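Glucoamylase (Thermoanaerobacterium thermosaccharolyticum, PDB 1LF6) hydrolyses terminal alpha-1,4-linked glucose residues one after another from the non-reducing ends of glucan chains, releasing beta-D-glucose. Local coordinates at residues N56-E61 / I120-F125; E538-G543 / P550-T555. All coordinates share one frame; numbering follows the deposited sequence.

Contact 1. Residues N56-E61 / I120-F125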
ATOM      1  N   ASN A  56      -4.734   6.295  13.393  1.00 20.51           N
ATOM      2  CA  ASN A  56      -5.466   6.878  14.507  1.00 22.36           C
ATOM      3  C   ASN A  56      -4.692   6.861  15.823  1.00 22.40           C
ATOM      4  O   ASN A  56      -5.258   6.592  16.882  1.00 22.41           O
ATOM      5  CB  ASN A  56      -6.805   6.149  14.667  1.00 24.27           C
ATOM      6  CG  ASN A  56      -7.713   6.340  13.464  1.00 25.23           C
ATOM      7  OD1 ASN A  56      -8.466   5.443  13.086  1.00 30.16           O
ATOM      8  ND2 ASN A  56      -7.649   7.518  12.861  1.00 25.67           N
ATOM      9  N   GLY A  57      -3.395   7.140  15.740  1.00 21.18           N
ATOM     10  CA  GLY A  57      -2.562   7.187  16.928  1.00 20.71           C
ATOM     11  C   GLY A  57      -2.178   5.859  17.539  1.00 20.78           C
ATOM     12  O   GLY A  57      -1.650   5.812  18.650  1.00 21.06           O
ATOM     13  N   ALA A  58      -2.418   4.768  16.824  1.00 20.77           N
ATOM     14  CA  ALA A  58      -2.077   3.465  17.368  1.00 19.18           C
ATOM     15  C   ALA A  58      -1.676   2.455  16.311  1.00 19.41           C
ATOM     16  O   ALA A  58      -1.993   2.593  15.128  1.00 19.71           O
ATOM     17  CB  ALA A  58      -3.249   2.922  18.183  1.00 18.23           C
ATOM     18  N   ILE A  59      -0.958   1.439  16.759  1.00 19.10           N
ATOM     19  CA  ILE A  59      -0.529   0.372  15.883  1.00 20.98           C
ATOM     20  C   ILE A  59      -1.787  -0.285  15.324  1.00 22.21           C
ATOM     21  O   ILE A  59      -2.702  -0.625  16.075  1.00 22.18           O
ATOM     22  CB  ILE A  59       0.287  -0.672  16.674  1.00 21.75           C
ATOM     23  CG1 ILE A  59       1.665  -0.093  17.007  1.00 22.12           C
ATOM     24  CG2 ILE A  59       0.377  -1.977  15.901  1.00 19.70           C
ATOM     25  CD1 ILE A  59       2.459  -0.914  18.009  1.00 20.11           C
ATOM     26  N   SER A  60      -1.854  -0.427  14.005  1.00 21.47           N
ATOM     27  CA  SER A  60      -2.999  -1.075  13.386  1.00 21.77           C
ATOM     28  C   SER A  60      -2.547  -2.473  12.955  1.00 21.96           C
ATOM     29  O   SER A  60      -2.026  -3.231  13.776  1.00 22.23           O
ATOM     30  CB  SER A  60      -3.512  -0.248  12.196  1.00 23.33           C
ATOM     31  OG  SER A  60      -2.457   0.212  11.368  1.00 22.68           O
ATOM     32  N   GLU A  61      -2.722  -2.822  11.687  1.00 21.67           N
ATOM     33  CA  GLU A  61      -2.313  -4.147  11.227  1.00 22.90           C
ATOM     34  C   GLU A  61      -0.816  -4.421  11.383  1.00 23.43           C
ATOM     35  O   GLU A  61       0.021  -3.539  11.169  1.00 22.30           O
ATOM     36  CB  GLU A  61      -2.679  -4.359   9.754  1.00 25.03           C
ATOM     37  CG  GLU A  61      -4.162  -4.498   9.453  1.00 29.37           C
ATOM     38  CD  GLU A  61      -4.845  -3.165   9.212  1.00 30.63           C
ATOM     39  OE1 GLU A  61      -4.142  -2.145   9.118  1.00 27.92           O
ATOM     40  OE2 GLU A  61      -6.091  -3.147   9.108  1.00 35.88           O
ATOM     41  N   ILE A 120      -0.143  10.593  25.736  1.00 27.86           N
ATOM     42  CA  ILE A 120       0.607   9.353  25.599  1.00 26.31           C
ATOM     43  C   ILE A 120       1.598   9.501  24.451  1.00 26.71           C
ATOM     44  O   ILE A 120       1.225   9.897  23.345  1.00 27.95           O
ATOM     45  CB  ILE A 120      -0.329   8.154  25.312  1.00 25.05           C
ATOM     46  CG1 ILE A 120      -1.327   7.981  26.461  1.00 25.29           C
ATOM     47  CG2 ILE A 120       0.491   6.883  25.139  1.00 23.97           C
ATOM     48  CD1 ILE A 120      -2.284   6.810  26.285  1.00 25.52           C
ATOM     49  N   THR A 121       2.861   9.196  24.719  1.00 25.92           N
ATOM     50  CA  THR A 121       3.894   9.301  23.696  1.00 26.26           C
ATOM     51  C   THR A 121       4.437   7.910  23.388  1.00 25.18           C
ATOM     52  O   THR A 121       4.731   7.137  24.300  1.00 24.84           O
ATOM     53  CB  THR A 121       5.041  10.215  24.167  1.00 28.18           C
ATOM     54  OG1 THR A 121       4.512  11.512  24.465  1.00 28.21           O
ATOM     55  CG2 THR A 121       6.110  10.341  23.084  1.00 26.87           C
ATOM     56  N   LYS A 122       4.564   7.592  22.102  1.00 23.99           N
ATOM     57  CA  LYS A 122       5.046   6.276  21.704  1.00 24.19           C
ATOM     58  C   LYS A 122       6.249   6.294  20.764  1.00 24.52           C
ATOM     59  O   LYS A 122       6.453   7.234  20.003  1.00 23.06           O
ATOM     60  CB  LYS A 122       3.913   5.489  21.031  1.00 24.54           C
ATOM     61  CG  LYS A 122       2.605   5.450  21.812  1.00 25.61           C
ATOM     62  CD  LYS A 122       1.495   4.816  20.974  1.00 26.89           C
ATOM     63  CE  LYS A 122       0.192   4.714  21.751  1.00 26.78           C
ATOM     64  NZ  LYS A 122      -0.907   4.127  20.924  1.00 29.99           N
ATOM     65  N   ASP A 123       7.033   5.226  20.836  1.00 24.89           N
ATOM     66  CA  ASP A 123       8.208   5.030  19.996  1.00 25.81           C
ATOM     67  C   ASP A 123       7.980   3.638  19.442  1.00 23.80           C
ATOM     68  O   ASP A 123       7.967   2.666  20.201  1.00 21.68           O
ATOM     69  CB  ASP A 123       9.486   5.059  20.840  1.00 29.36           C
ATOM     70  CG  ASP A 123       9.951   6.464  21.146  1.00 33.32           C
ATOM     71  OD1 ASP A 123       9.091   7.366  21.201  1.00 34.83           O
ATOM     72  OD2 ASP A 123      11.177   6.673  21.339  1.00 35.92           O
ATOM     73  N   ILE A 124       7.793   3.542  18.130  1.00 22.18           N
ATOM     74  CA  ILE A 124       7.510   2.258  17.502  1.00 21.63           C
ATOM     75  C   ILE A 124       8.464   1.866  16.379  1.00 21.47           C
ATOM     76  O   ILE A 124       8.779   2.672  15.506  1.00 23.05           O
ATOM     77  CB  ILE A 124       6.065   2.250  16.953  1.00 23.02           C
ATOM     78  CG1 ILE A 124       5.092   2.592  18.090  1.00 23.36           C
ATOM     79  CG2 ILE A 124       5.731   0.888  16.343  1.00 22.65           C
ATOM     80  CD1 ILE A 124       3.677   2.869  17.627  1.00 25.50           C
ATOM     81  N   PHE A 125       8.900   0.610  16.411  1.00 20.72           N
ATOM     82  CA  PHE A 125       9.807   0.052  15.414  1.00 21.86           C
ATOM     83  C   PHE A 125       9.938  -1.439  15.691  1.00 21.51           C
ATOM     84  O   PHE A 125       9.294  -1.959  16.598  1.00 22.74           O
ATOM     85  CB  PHE A 125      11.178   0.735  15.492  1.00 21.04           C
ATOM     86  CG  PHE A 125      11.873   0.554  16.811  1.00 21.49           C
ATOM     87  CD1 PHE A 125      12.768  -0.496  17.004  1.00 22.62           C
ATOM     88  CD2 PHE A 125      11.621   1.422  17.869  1.00 21.73           C
ATOM     89  CE1 PHE A 125      13.401  -0.676  18.233  1.00 23.49           C
ATOM     90  CE2 PHE A 125      12.246   1.249  19.099  1.00 21.88           C
ATOM     91  CZ  PHE A 125      13.139   0.198  19.283  1.00 21.73           C
TER
HETATM   92  O   HOH W   1      -0.111   1.547  19.795  1.00 15.06           O

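Contact 2. Residues E538-G543 / P550-T555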
ATOM      1  N   GLU A 538      -0.600   8.034 -21.281  1.00 10.73           N
ATOM      2  CA  GLU A 538       0.376   6.951 -21.303  1.00 13.53           C
ATOM      3  C   GLU A 538       1.022   6.912 -22.679  1.00 13.69           C
ATOM      4  O   GLU A 538       2.160   6.460 -22.831  1.00 10.38           O
ATOM      5  CB  GLU A 538      -0.301   5.617 -21.015  1.00 12.11           C
ATOM      6  CG  GLU A 538      -0.615   5.396 -19.550  1.00 16.21           C
ATOM      7  CD  GLU A 538       0.632   5.186 -18.719  1.00 16.62           C
ATOM      8  OE1 GLU A 538       1.288   6.185 -18.344  1.00 16.85           O
ATOM      9  OE2 GLU A 538       0.967   4.011 -18.455  1.00 16.94           O
ATOM     10  N   LEU A 539       0.273   7.388 -23.674  1.00 12.23           N
ATOM     11  CA  LEU A 539       0.746   7.440 -25.053  1.00 14.26           C
ATOM     12  C   LEU A 539       2.035   8.252 -25.128  1.00 13.91           C
ATOM     13  O   LEU A 539       2.994   7.840 -25.774  1.00 15.32           O
ATOM     14  CB  LEU A 539      -0.308   8.081 -25.967  1.00 12.32           C
ATOM     15  CG  LEU A 539      -1.555   7.261 -26.328  1.00 11.55           C
ATOM     16  CD1 LEU A 539      -2.634   8.193 -26.869  1.00 12.36           C
ATOM     17  CD2 LEU A 539      -1.198   6.181 -27.352  1.00  8.29           C
ATOM     18  N   VAL A 540       2.054   9.406 -24.468  1.00 15.09           N
ATOM     19  CA  VAL A 540       3.239  10.262 -24.469  1.00 16.94           C
ATOM     20  C   VAL A 540       4.291   9.758 -23.470  1.00 15.95           C
ATOM     21  O   VAL A 540       5.488   9.756 -23.759  1.00 14.88           O
ATOM     22  CB  VAL A 540       2.864  11.733 -24.143  1.00 18.57           C
ATOM     23  CG1 VAL A 540       1.762  12.223 -25.093  1.00 15.89           C
ATOM     24  CG2 VAL A 540       2.402  11.851 -22.715  1.00 23.03           C
ATOM     25  N   ARG A 541       3.836   9.323 -22.298  1.00 15.04           N
ATOM     26  CA  ARG A 541       4.718   8.800 -21.261  1.00 13.70           C
ATOM     27  C   ARG A 541       5.613   7.678 -21.800  1.00 15.00           C
ATOM     28  O   ARG A 541       6.798   7.594 -21.468  1.00 12.61           O
ATOM     29  CB  ARG A 541       3.875   8.270 -20.097  1.00 14.75           C
ATOM     30  CG  ARG A 541       4.666   7.735 -18.908  1.00 14.20           C
ATOM     31  CD  ARG A 541       5.594   8.789 -18.314  1.00 11.84           C
ATOM     32  NE  ARG A 541       6.096   8.371 -17.008  1.00 13.77           N
ATOM     33  CZ  ARG A 541       5.426   8.482 -15.861  1.00 11.30           C
ATOM     34  NH1 ARG A 541       5.976   8.059 -14.732  1.00 10.84           N
ATOM     35  NH2 ARG A 541       4.219   9.036 -15.827  1.00 10.67           N
ATOM     36  N   LEU A 542       5.042   6.819 -22.637  1.00 13.54           N
ATOM     37  CA  LEU A 542       5.787   5.694 -23.206  1.00 14.43           C
ATOM     38  C   LEU A 542       6.523   5.995 -24.514  1.00 15.01           C
ATOM     39  O   LEU A 542       7.196   5.120 -25.055  1.00 17.33           O
ATOM     40  CB  LEU A 542       4.845   4.504 -23.408  1.00 13.09           C
ATOM     41  CG  LEU A 542       4.443   3.782 -22.117  1.00 13.12           C
ATOM     42  CD1 LEU A 542       3.154   3.002 -22.323  1.00 12.38           C
ATOM     43  CD2 LEU A 542       5.584   2.860 -21.694  1.00 14.09           C
ATOM     44  N   GLY A 543       6.403   7.226 -25.008  1.00 15.26           N
ATOM     45  CA  GLY A 543       7.069   7.613 -26.245  1.00 15.13           C
ATOM     46  C   GLY A 543       6.395   7.128 -27.515  1.00 16.72           C
ATOM     47  O   GLY A 543       7.030   7.012 -28.573  1.00 16.78           O
ATOM     48  N   PRO A 550      -1.460  17.320 -31.815  1.00 19.34           N
ATOM     49  CA  PRO A 550      -2.763  17.976 -31.645  1.00 20.23           C
ATOM     50  C   PRO A 550      -3.883  17.075 -31.097  1.00 18.79           C
ATOM     51  O   PRO A 550      -4.833  17.567 -30.490  1.00 19.43           O
ATOM     52  CB  PRO A 550      -3.062  18.529 -33.044  1.00 21.69           C
ATOM     53  CG  PRO A 550      -2.268  17.621 -33.961  1.00 23.81           C
ATOM     54  CD  PRO A 550      -0.984  17.434 -33.205  1.00 20.47           C
ATOM     55  N   LYS A 551      -3.775  15.764 -31.297  1.00 16.83           N
ATOM     56  CA  LYS A 551      -4.796  14.858 -30.780  1.00 15.91           C
ATOM     57  C   LYS A 551      -4.679  14.794 -29.260  1.00 15.11           C
ATOM     58  O   LYS A 551      -5.681  14.690 -28.551  1.00 13.55           O
ATOM     59  CB  LYS A 551      -4.652  13.459 -31.392  1.00 16.12           C
ATOM     60  CG  LYS A 551      -4.970  13.408 -32.888  1.00 17.21           C
ATOM     61  CD  LYS A 551      -5.112  11.978 -33.377  1.00 20.50           C
ATOM     62  CE  LYS A 551      -5.575  11.905 -34.836  1.00 21.59           C
ATOM     63  NZ  LYS A 551      -4.564  12.458 -35.774  1.00 25.26           N
ATOM     64  N   ILE A 552      -3.444  14.860 -28.768  1.00 16.24           N
ATOM     65  CA  ILE A 552      -3.185  14.850 -27.331  1.00 15.50           C
ATOM     66  C   ILE A 552      -3.718  16.148 -26.721  1.00 17.48           C
ATOM     67  O   ILE A 552      -4.398  16.128 -25.697  1.00 16.83           O
ATOM     68  CB  ILE A 552      -1.667  14.757 -27.031  1.00 14.90           C
ATOM     69  CG1 ILE A 552      -1.134  13.383 -27.461  1.00 13.77           C
ATOM     70  CG2 ILE A 552      -1.399  15.026 -25.546  1.00 13.10           C
ATOM     71  CD1 ILE A 552      -1.756  12.215 -26.718  1.00 14.58           C
ATOM     72  N   LEU A 553      -3.405  17.277 -27.353  1.00 19.57           N
ATOM     73  CA  LEU A 553      -3.861  18.576 -26.856  1.00 21.05           C
ATOM     74  C   LEU A 553      -5.386  18.662 -26.825  1.00 19.89           C
ATOM     75  O   LEU A 553      -5.960  19.179 -25.871  1.00 21.28           O
ATOM     76  CB  LEU A 553      -3.283  19.707 -27.721  1.00 22.54           C
ATOM     77  CG  LEU A 553      -1.799  20.060 -27.521  1.00 25.30           C
ATOM     78  CD1 LEU A 553      -1.548  20.433 -26.068  1.00 26.11           C
ATOM     79  CD2 LEU A 553      -0.927  18.887 -27.898  1.00 30.18           C
ATOM     80  N   ASN A 554      -6.036  18.142 -27.865  1.00 19.44           N
ATOM     81  CA  ASN A 554      -7.491  18.162 -27.943  1.00 19.21           C
ATOM     82  C   ASN A 554      -8.103  17.367 -26.791  1.00 19.40           C
ATOM     83  O   ASN A 554      -9.100  17.774 -26.194  1.00 17.23           O
ATOM     84  CB  ASN A 554      -7.969  17.555 -29.269  1.00 22.45           C
ATOM     85  CG  ASN A 554      -7.774  18.487 -30.455  1.00 23.81           C
ATOM     86  OD1 ASN A 554      -7.889  18.068 -31.608  1.00 24.88           O
ATOM     87  ND2 ASN A 554      -7.491  19.753 -30.179  1.00 26.72           N
ATOM     88  N   THR A 555      -7.503  16.220 -26.498  1.00 17.12           N
ATOM     89  CA  THR A 555      -7.993  15.357 -25.435  1.00 16.52           C
ATOM     90  C   THR A 555      -7.825  16.062 -24.093  1.00 16.54           C
ATOM     91  O   THR A 555      -8.715  16.031 -23.246  1.00 15.57           O
ATOM     92  CB  THR A 555      -7.225  14.014 -25.431  1.00 16.25           C
ATOM     93  OG1 THR A 555      -7.303  13.420 -26.734  1.00 16.33           O
ATOM     94  CG2 THR A 555      -7.823  13.058 -24.413  1.00 12.14           C
TER

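Contact 1. Residues N56-E61 / I120-F125
Ala58 and Lys122 face each other with 8.8 Å between their CA atoms, and Ile59 and Ile124 with 8.4 Å, a spacing too wide for backbone pairing, so the strand 58-61 and the strand 120-125 meet through side chains. Just ahead of the first strand Gly57, at positive phi (75°), presents its carbonyl to the second. Lys122 reaches it with a chain fully extended beyond CG, and NZ donates to Gly57 O at 2.9 Å. The ammonium lies in the carbonyl plane, off the end of the C=O at a C=O...N angle of 146°. Asn111 ND2 also donates to this oxygen. A water accepts from Lys122 NZ (2.9 Å) and from Ile59 N (3.2 Å), tying the lysine to the strand's backbone as well, while Glu89 pairs with the same ammonium in a salt bridge. Cutting Lys122 back to an alanine is likely to cost Glu89 this salt-bridge partner and Gly57 O one of its donors. The two strands belong to different antiparallel sheets of the N-terminal domain, whose layers form the super beta sandwich, and side chains of both meet between the layers. Further along the strands, Ile59 and Ile124 supply the apolar part. Ile124 has CG1 anti to its carbonyl carbon (chi1 -55°), which carries CD1 across to Ile59 CG1 at 3.6 Å. The Ile59 methyl CD1 touches both branches of the Ile124 side chain, CD1 at 4.0 Å and CG2. Leu54 touches both isoleucines, and Leu133 packs on Ile59. Beside the charged end, Ala58 CB lies 3.8 Å from Lys122 NZ and also touches Glu89 and Thr90 of the short helix 89-92.

Contact 2. Residues E538-G543 / P550-T555
Lys551 O, near the start of the helix that faces Leu539 and Val540 through Ile552, is gripped by two donors of one residue. Thr555 OG1 gives it a bond of 2.7 Å, tilted 23° from the carbonyl plane, and Thr555 N gives the usual helical bond of 3.1 Å from the opposite face of that plane. Thr555 OG1 in turn accepts from the backbone N of Tyr502, which links this first turn to the strand 501-502. One residue on from Lys551, Ile552 carries the contact itself. Its CG1 is anti to the carbonyl carbon (chi1 -68°), and the chain then bends at chi2 -62° to bring CD1 against two side chains of the helical turn 538-541. Val540 CG1 touches both of the outer carbons, at 3.9 Å from Ile552 CD1 and 3.9 Å from Ile552 CG1. On the neighbouring residue Leu539 CD1 meets the same methyl, Ile552 CD1, at 4.1 Å. All of these are van der Waals contacts between buried aliphatic groups, and the buried surface is small, 108 Å² over both sides. Other side chains close the apolar cluster: Tyr609 of helix 600-612 packs against Val540 and Ile552, Tyr502 touches Leu539 and Ile552, and Phe536 also lies on Ile552. The short helix ends just beyond, where Gly543, at positive phi, returns its N to Val540 O at 3.0 Å, one of the two bonds back into the last turn that define a Schellman motif. This glycine-terminated helix end turns the chain out toward the next helix, here helix 550-562, within the catalytic (alpha/alpha) barrel domain of a family 15 glycoside hydrolase.

Overall arrangement
Contact 1 comes first along the chain and closes well before contact 2 opens. Their centres are 45 Å apart and their nearest atoms about 28 Å, on opposite sides of the chain's centre, and no strand or helix is common to both. Contact 1 joins strands 58-63 and 118-126, members of two different sheets in the N-terminal beta domain. Contact 2 joins helices 538-541 and 550-562, close neighbours in sequence, in the helical family 15 domain. The pair thus samples the two domains of the enzyme, sheet on sheet in one and helix on helix in the other, and both lie away from the probable catalytic residues Glu435 and Glu438.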